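Local structure of peptidase S15/CocE/NonD (Thaumarchaeota archaeon SCGC AB-539-E09, 4PF1) at residues 180-185 with 357-362; 287-292 with 319-324. The protein probably acts as a serine aminopeptidase of the S15 family, built on an alpha/beta hydrolase fold, cleaving residues from the amino end of peptides. All coordinates share one frame; numbering follows the deposited sequence.

Contact 1: residues 180-185 with 357-362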
loop_
_atom_site.group_PDB
_atom_site.type_symbol
_atom_site.label_atom_id
_atom_site.label_comp_id
_atom_site.label_asym_id
_atom_site.label_seq_id
_atom_site.Cartn_x
_atom_site.Cartn_y
_atom_site.Cartn_z
ATOM N N ALA A 180 12.751 42.246 2.535
ATOM C CA ALA A 180 11.460 41.565 2.744
ATOM C C ALA A 180 11.603 40.347 3.653
ATOM O O ALA A 180 12.698 39.803 3.779
ATOM C CB ALA A 180 10.871 41.132 1.402
ATOM N N VAL A 181 10.485 39.900 4.263
ATOM C CA VAL A 181 10.453 38.694 5.105
ATOM C C VAL A 181 9.212 37.841 4.780
ATOM O O VAL A 181 8.146 38.384 4.477
ATOM C CB VAL A 181 10.548 38.972 6.637
ATOM C CG1 VAL A 181 11.960 39.375 7.052
ATOM C CG2 VAL A 181 9.519 40.002 7.092
ATOM N N VAL A 182 9.362 36.503 4.840
ATOM C CA VAL A 182 8.261 35.563 4.623
ATOM C C VAL A 182 8.220 34.564 5.817
ATOM O O VAL A 182 8.727 33.439 5.707
ATOM C CB VAL A 182 8.316 34.838 3.239
ATOM C CG1 VAL A 182 7.073 33.975 3.021
ATOM C CG2 VAL A 182 8.474 35.832 2.089
ATOM N N PRO A 183 7.647 34.964 6.980
ATOM C CA PRO A 183 7.586 34.023 8.108
ATOM C C PRO A 183 6.422 33.021 7.969
ATOM O O PRO A 183 5.255 33.419 7.901
ATOM C CB PRO A 183 7.427 34.939 9.327
ATOM C CG PRO A 183 6.800 36.188 8.801
ATOM C CD PRO A 183 7.016 36.260 7.314
ATOM N N PHE A 184 6.756 31.720 7.873
ATOM C CA PHE A 184 5.779 30.625 7.793
ATOM C C PHE A 184 5.513 30.060 9.173
ATOM O O PHE A 184 6.451 29.917 9.958
ATOM C CB PHE A 184 6.292 29.481 6.895
ATOM C CG PHE A 184 6.429 29.733 5.414
ATOM C CD1 PHE A 184 7.593 30.289 4.893
ATOM C CD2 PHE A 184 5.468 29.267 4.524
ATOM C CE1 PHE A 184 7.757 30.446 3.513
ATOM C CE2 PHE A 184 5.627 29.435 3.145
ATOM C CZ PHE A 184 6.773 30.019 2.649
ATOM N N ALA A 185 4.245 29.729 9.475
ATOM C CA ALA A 185 3.811 29.060 10.718
ATOM C C ALA A 185 4.750 29.351 11.921
ATOM O O ALA A 185 5.223 28.421 12.576
ATOM C CB ALA A 185 3.746 27.562 10.471
ATOM N N GLN A 357 7.197 34.086 -4.701
ATOM C CA GLN A 357 8.295 34.449 -5.604
ATOM C C GLN A 357 8.081 35.860 -6.234
ATOM O O GLN A 357 9.008 36.664 -6.143
ATOM C CB GLN A 357 8.542 33.374 -6.679
ATOM C CG GLN A 357 9.928 33.466 -7.354
ATOM C CD GLN A 357 11.102 33.496 -6.383
ATOM O OE1 GLN A 357 11.152 32.764 -5.384
ATOM N NE2 GLN A 357 12.087 34.328 -6.679
ATOM N N PRO A 358 6.876 36.242 -6.755
ATOM C CA PRO A 358 6.717 37.616 -7.279
ATOM C C PRO A 358 6.859 38.681 -6.182
ATOM O O PRO A 358 7.356 39.769 -6.463
ATOM C CB PRO A 358 5.308 37.608 -7.884
ATOM C CG PRO A 358 5.007 36.169 -8.131
ATOM C CD PRO A 358 5.650 35.454 -6.984
ATOM N N PHE A 359 6.463 38.351 -4.929
ATOM C CA PHE A 359 6.635 39.231 -3.764
ATOM C C PHE A 359 8.132 39.514 -3.561
ATOM O O PHE A 359 8.536 40.675 -3.510
ATOM C CB PHE A 359 6.017 38.582 -2.498
ATOM C CG PHE A 359 6.345 39.249 -1.178
ATOM C CD1 PHE A 359 5.640 40.371 -0.751
ATOM C CD2 PHE A 359 7.327 38.730 -0.341
ATOM C CE1 PHE A 359 5.928 40.972 0.480
ATOM C CE2 PHE A 359 7.617 39.336 0.886
ATOM C CZ PHE A 359 6.917 40.453 1.287
ATOM N N LEU A 360 8.953 38.441 -3.503
ATOM C CA LEU A 360 10.403 38.529 -3.318
ATOM C C LEU A 360 11.088 39.199 -4.506
ATOM O O LEU A 360 11.933 40.069 -4.300
ATOM C CB LEU A 360 11.018 37.134 -3.081
ATOM C CG LEU A 360 10.588 36.389 -1.807
ATOM C CD1 LEU A 360 11.077 34.958 -1.828
ATOM C CD2 LEU A 360 11.081 37.103 -0.546
ATOM N N ASP A 361 10.714 38.813 -5.749
ATOM C CA ASP A 361 11.310 39.366 -6.968
ATOM C C ASP A 361 11.104 40.879 -7.076
ATOM O O ASP A 361 12.010 41.575 -7.534
ATOM C CB ASP A 361 10.770 38.664 -8.223
ATOM C CG ASP A 361 11.323 37.266 -8.437
ATOM O OD1 ASP A 361 12.501 37.027 -8.080
ATOM O OD2 ASP A 361 10.603 36.428 -9.020
ATOM N N HIS A 362 9.944 41.395 -6.616
ATOM C CA HIS A 362 9.678 42.831 -6.660
ATOM C C HIS A 362 10.624 43.618 -5.734
ATOM O O HIS A 362 11.193 44.614 -6.168
ATOM C CB HIS A 362 8.211 43.154 -6.320
ATOM C CG HIS A 362 7.970 44.617 -6.088
ATOM N ND1 HIS A 362 8.118 45.542 -7.105
ATOM C CD2 HIS A 362 7.688 45.275 -4.939
ATOM C CE1 HIS A 362 7.898 46.726 -6.553
ATOM N NE2 HIS A 362 7.624 46.615 -5.254
#
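A180, V181 and V182, in the strand part of 180-185, meet F359 and L360 of the helical segment 357-362, which runs nearly antiparallel to the strand (158° between the two axes) with the axes 9.2 Å apart at their closest. Backbones stay well separated; the nearest CA atoms, those of A180 and L360, are 6.9 Å apart, and no hydrogen bond crosses; side chains fill the space between the backbones. A180 and V182 both point their CB toward the helix, and F359 points its CB back toward the strand. The F359 side chain leaves its backbone with chi1 169°, CG opposite the N, which carries the ring to the strand, where its CE2 corner lies 3.8 Å from CB of A180. The same CE2 is 3.8 Å from CG2 of V182, and the carbonyl oxygen of V181 also borders this corner of the ring. L360 adds one branch alone, its CD2 resting 3.9 Å from V182 CG2, so that V182 CG2 is touched by both helix residues. Replacing F359 by an alanine would probably leave A180 without its main neighbour from the helix and open a gap beside V182. All five residues are buried. The contact lays helix 347-365 against one face of the central sheet of the alpha/beta hydrolase fold: V182 also touches M356 of this helix and V290 of strand 287-292, while L360 reaches A156 on strand 154-160.

Contact 2: residues 287-292 with 319-324; sequences MLIVGG and VHFVLG
L288 and V322 pack on one face of the parallel pair formed by strands 287-292 and 319-324, where L288 CD1 approaches V322 CG2 to 3.8 Å. The same methyl leans on CB of H320 at 3.7 Å, brought there by a chi1 of -175° that turns CG of L288 away from its backbone N. On the other face I289 extends CD1 to CG1 of V319, 3.8 Å away, and its CG2 lies more loosely beside the F321 ring. L323 folds its CD1 over the peptide of G291, 3.7 Å from the carbonyl O; a CB on G291 would lie close to F321 CE1 and L323 CD1. Between the faces, five backbone hydrogen bonds join the strands in register. The straightest are G291 N to V322 O (2.8 Å, 174° at the hydrogen) and V322 N to I289 O (2.7 Å, 169°). I289 N to H320 O and H320 N to M287 O continue the pairing toward V319, and G324 N to G291 O closes it at the glycine end. At the polar edge the H320 ring has the carbonyl O of M287 near its plane, and its ND1 is hydrogen-bonded to P373 O. The strands belong to a beta-alpha-beta unit whose helix 301-309 packs on I289 and M287, while F351 of helix 347-365 lies against L288, V290 and V322 on the other face.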
loop_
_atom_site.group_PDB
_atom_site.type_symbol
_atom_site.label_atom_id
_atom_site.label_comp_id
_atom_site.label_asym_id
_atom_site.label_seq_id
_atom_site.Cartn_x
_atom_site.Cartn_y
_atom_site.Cartn_z
ATOM N N MET A 287 6.248 42.283 4.928
ATOM C CA MET A 287 6.014 40.978 5.532
ATOM C C MET A 287 4.910 40.210 4.825
ATOM O O MET A 287 3.826 40.748 4.585
ATOM C CB MET A 287 5.645 41.166 7.014
ATOM C CG MET A 287 5.927 39.961 7.886
ATOM S SD MET A 287 5.506 40.255 9.630
ATOM C CE MET A 287 6.610 41.631 10.017
ATOM N N LEU A 288 5.178 38.936 4.536
ATOM C CA LEU A 288 4.212 38.011 3.961
ATOM C C LEU A 288 3.984 36.887 4.980
ATOM O O LEU A 288 4.741 35.912 5.017
ATOM C CB LEU A 288 4.709 37.478 2.595
ATOM C CG LEU A 288 3.753 36.565 1.792
ATOM C CD1 LEU A 288 2.491 37.309 1.360
ATOM C CD2 LEU A 288 4.451 36.000 0.566
ATOM N N ILE A 289 2.993 37.074 5.868
ATOM C CA ILE A 289 2.683 36.106 6.923
ATOM C C ILE A 289 1.921 34.929 6.316
ATOM O O ILE A 289 0.854 35.115 5.733
ATOM C CB ILE A 289 1.913 36.753 8.112
ATOM C CG1 ILE A 289 2.580 38.079 8.564
ATOM C CG2 ILE A 289 1.794 35.759 9.278
ATOM C CD1 ILE A 289 1.675 39.016 9.368
ATOM N N VAL A 290 2.491 33.724 6.436
ATOM C CA VAL A 290 1.918 32.509 5.862
ATOM C C VAL A 290 1.489 31.557 6.975
ATOM O O VAL A 290 2.333 30.996 7.683
ATOM C CB VAL A 290 2.897 31.820 4.872
ATOM C CG1 VAL A 290 2.165 30.825 3.982
ATOM C CG2 VAL A 290 3.651 32.842 4.027
ATOM N N GLY A 291 0.180 31.396 7.122
ATOM C CA GLY A 291 -0.415 30.515 8.117
ATOM C C GLY A 291 -1.184 29.361 7.507
ATOM O O GLY A 291 -1.603 29.427 6.349
ATOM N N GLY A 292 -1.362 28.306 8.295
ATOM C CA GLY A 292 -2.096 27.116 7.890
ATOM C C GLY A 292 -3.314 26.868 8.750
ATOM O O GLY A 292 -3.238 26.961 9.981
ATOM N N VAL A 319 2.233 44.733 5.183
ATOM C CA VAL A 319 1.746 43.460 5.734
ATOM C C VAL A 319 0.711 42.769 4.821
ATOM O O VAL A 319 -0.271 43.382 4.401
ATOM C CB VAL A 319 1.198 43.631 7.183
ATOM C CG1 VAL A 319 0.765 42.294 7.777
ATOM C CG2 VAL A 319 2.229 44.294 8.085
ATOM N N HIS A 320 0.944 41.473 4.555
ATOM C CA HIS A 320 0.057 40.585 3.801
ATOM C C HIS A 320 -0.121 39.286 4.579
ATOM O O HIS A 320 0.860 38.742 5.086
ATOM C CB HIS A 320 0.615 40.293 2.401
ATOM C CG HIS A 320 0.906 41.514 1.590
ATOM N ND1 HIS A 320 -0.049 42.072 0.760
ATOM C CD2 HIS A 320 2.044 42.239 1.499
ATOM C CE1 HIS A 320 0.536 43.114 0.194
ATOM N NE2 HIS A 320 1.795 43.256 0.611
ATOM N N PHE A 321 -1.363 38.790 4.681
ATOM C CA PHE A 321 -1.651 37.544 5.391
ATOM C C PHE A 321 -2.196 36.487 4.433
ATOM O O PHE A 321 -3.169 36.734 3.721
ATOM C CB PHE A 321 -2.630 37.795 6.556
ATOM C CG PHE A 321 -3.096 36.586 7.340
ATOM C CD1 PHE A 321 -2.189 35.624 7.775
ATOM C CD2 PHE A 321 -4.428 36.453 7.715
ATOM C CE1 PHE A 321 -2.619 34.517 8.512
ATOM C CE2 PHE A 321 -4.857 35.350 8.459
ATOM C CZ PHE A 321 -3.950 34.389 8.852
ATOM N N VAL A 322 -1.543 35.316 4.406
ATOM C CA VAL A 322 -1.941 34.178 3.578
ATOM C C VAL A 322 -2.326 33.027 4.507
ATOM O O VAL A 322 -1.533 32.637 5.363
ATOM C CB VAL A 322 -0.843 33.760 2.553
ATOM C CG1 VAL A 322 -1.310 32.583 1.695
ATOM C CG2 VAL A 322 -0.434 34.933 1.668
ATOM N N LEU A 323 -3.559 32.516 4.360
ATOM C CA LEU A 323 -4.077 31.414 5.166
ATOM C C LEU A 323 -4.504 30.267 4.243
ATOM O O LEU A 323 -5.542 30.350 3.578
ATOM C CB LEU A 323 -5.245 31.916 6.046
ATOM C CG LEU A 323 -5.799 30.978 7.133
ATOM C CD1 LEU A 323 -4.711 30.541 8.122
ATOM C CD2 LEU A 323 -6.910 31.653 7.888
ATOM N N GLY A 324 -3.651 29.249 4.151
ATOM C CA GLY A 324 -3.872 28.093 3.286
ATOM C C GLY A 324 -4.425 26.865 3.988
ATOM O O GLY A 324 -4.458 26.817 5.221
#

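In the fold
Both contacts are buried and involve the same central sheet, in which strands 178-184, 287-292 and 319-324 lie side by side. Contact 2 is made within the sheet, and backbone hydrogen bonds dominate it; contact 1 joins the sheet to a helix mainly through apolar side chains, with no hydrogen bond across, and buries less surface, 174 against 543 Å². Strand 287-292 connects them: L288 N probably bonds to V181 O and A185 N to V290 O, and helix 347-365 spans both, with F359 also touching L288. Both strands of contact 2 fall, in sequence, between the two segments of contact 1. G292 of contact 2 adjoins a possible Ser-His-Asp triad of S161, H328 and D295.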